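Local coordinates for type-2 ice-structuring protein (Brachyopsis rostratus, PDB 2ZIB), which binds to ice crystals and inhibits their growth, protecting fish blood from freezing in seawater below zero, at residues T108-V111 / D112-D116. Residues are numbered along the deposited sequence; the frame is centred on the assembly and turned at random.
Sequences TAAV and DKCWD
T108 and C114 face each other where the chain leaves one strand and turns back into the next. The carbonyl oxygen of C114 takes two hydrogen bonds from T108. The backbone N of T108 lies 2.9 Å from C114 O, with a fairly straight N-H...O angle of 163°. The hydroxyl OG1 of T108 reaches C114 O at 2.8 Å from the opposite face of the carbonyl plane. A chi1 of 66° sets OG1 between the backbone N and carbonyl carbon of T108, within reach of this acceptor. The methyl CG2 of T108 also touches C114 O, and it rests against D116 CB at 3.4 Å, where the two side chains cross at a slant. This is the tightly packed end, and the disulfide from C114 to C92 lies beside it.

Residues 108-114 link the antiparallel strands 104-107 and 115-118 of the C-type lectin fold as a beta hairpin. A type I beta turn runs from A110 to K113, closed by K113 N donating to A110 O at 2.8 Å. K113 then folds back over the loop, its chain bent at chi2 and chi4. Its ammonium NZ bonds T108 O at 2.8 Å, in the carbonyl plane, and A110 O at 3.0 Å. A110 O is thus gripped from both faces, by the N and the NZ of one residue. D112 forms an Asx turn, its OD1 accepting from C114 N at 3.0 Å.

The far end of the turn is looser. V111 and D112 are exposed. There a water donates to V111 O and only weakly accepts from K113 NZ.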
loop_
_atom_site.group_PDB
_atom_site.type_symbol
_atom_site.label_atom_id
_atom_site.label_comp_id
_atom_site.label_asym_id
_atom_site.label_seq_id
_atom_site.Cartn_x
_atom_site.Cartn_y
_atom_site.Cartn_z
ATOM N N THR A 108 -6.396 7.092 -2.907
ATOM C CA THR A 108 -7.337 8.137 -2.534
ATOM C C THR A 108 -8.785 7.661 -2.491
ATOM O O THR A 108 -9.094 6.492 -2.781
ATOM C CB THR A 108 -7.224 9.349 -3.453
ATOM O OG1 THR A 108 -7.633 8.987 -4.788
ATOM C CG2 THR A 108 -5.826 9.969 -3.492
ATOM N N ALA A 109 -9.679 8.578 -2.120
ATOM C CA ALA A 109 -11.107 8.313 -2.042
ATOM C C ALA A 109 -11.762 8.251 -3.430
ATOM O O ALA A 109 -12.929 7.874 -3.525
ATOM C CB ALA A 109 -11.769 9.394 -1.230
ATOM N N ALA A 110 -11.022 8.557 -4.491
ATOM C CA ALA A 110 -11.611 8.372 -5.837
ATOM C C ALA A 110 -12.010 6.895 -5.968
ATOM O O ALA A 110 -11.318 6.003 -5.446
ATOM C CB ALA A 110 -10.593 8.756 -6.851
ATOM N N VAL A 111 -13.075 6.618 -6.718
ATOM C CA VAL A 111 -13.467 5.221 -6.954
ATOM C C VAL A 111 -12.339 4.375 -7.546
ATOM O O VAL A 111 -12.163 3.197 -7.170
ATOM C CB VAL A 111 -14.770 5.147 -7.806
ATOM C CG1 VAL A 111 -14.998 3.725 -8.372
ATOM C CG2 VAL A 111 -15.966 5.602 -6.956
ATOM N N ASP A 112 -11.534 4.948 -8.449
ATOM C CA ASP A 112 -10.446 4.197 -9.043
ATOM C C ASP A 112 -9.234 4.042 -8.128
ATOM O O ASP A 112 -8.256 3.385 -8.501
ATOM C CB ASP A 112 -10.093 4.733 -10.430
ATOM C CG ASP A 112 -9.213 5.945 -10.430
ATOM O OD1 ASP A 112 -9.020 6.620 -9.393
ATOM O OD2 ASP A 112 -8.708 6.267 -11.529
ATOM N N LYS A 113 -9.309 4.647 -6.935
ATOM C CA LYS A 113 -8.223 4.522 -5.915
ATOM C C LYS A 113 -6.892 5.014 -6.455
ATOM O O LYS A 113 -5.825 4.565 -6.026
ATOM C CB LYS A 113 -8.152 3.056 -5.438
ATOM C CG LYS A 113 -9.353 2.655 -4.645
ATOM C CD LYS A 113 -9.117 2.980 -3.146
ATOM C CE LYS A 113 -10.428 3.239 -2.364
ATOM N NZ LYS A 113 -11.110 4.543 -2.840
ATOM N N CYS A 114 -6.930 5.999 -7.356
ATOM C CA CYS A 114 -5.686 6.559 -7.838
ATOM C C CYS A 114 -4.849 7.088 -6.678
ATOM O O CYS A 114 -5.377 7.511 -5.618
ATOM C CB CYS A 114 -5.942 7.633 -8.909
ATOM S SG CYS A 114 -6.881 9.104 -8.378
ATOM N N TRP A 115 -3.525 7.101 -6.878
ATOM C CA TRP A 115 -2.613 7.414 -5.779
ATOM C C TRP A 115 -2.334 8.911 -5.622
ATOM O O TRP A 115 -2.351 9.666 -6.600
ATOM C CB TRP A 115 -1.266 6.730 -5.998
ATOM C CG TRP A 115 -1.345 5.250 -6.229
ATOM C CD1 TRP A 115 -2.413 4.384 -6.075
ATOM C CD2 TRP A 115 -0.275 4.466 -6.732
ATOM N NE1 TRP A 115 -2.041 3.093 -6.419
ATOM C CE2 TRP A 115 -0.739 3.126 -6.845
ATOM C CE3 TRP A 115 1.060 4.762 -7.109
ATOM C CZ2 TRP A 115 0.087 2.070 -7.315
ATOM C CZ3 TRP A 115 1.892 3.696 -7.566
ATOM C CH2 TRP A 115 1.383 2.375 -7.666
ATOM N N ASP A 116 -2.046 9.332 -4.396
ATOM C CA ASP A 116 -1.647 10.697 -4.120
ATOM C C ASP A 116 -0.659 10.677 -2.974
ATOM O O ASP A 116 -0.639 9.716 -2.186
ATOM C CB ASP A 116 -2.884 11.550 -3.822
ATOM C CG ASP A 116 -2.659 13.044 -3.893
ATOM O OD1 ASP A 116 -1.573 13.525 -4.274
ATOM O OD2 ASP A 116 -3.634 13.776 -3.601
HETATM O O HOH W 1 -13.000 2.597 -4.609
#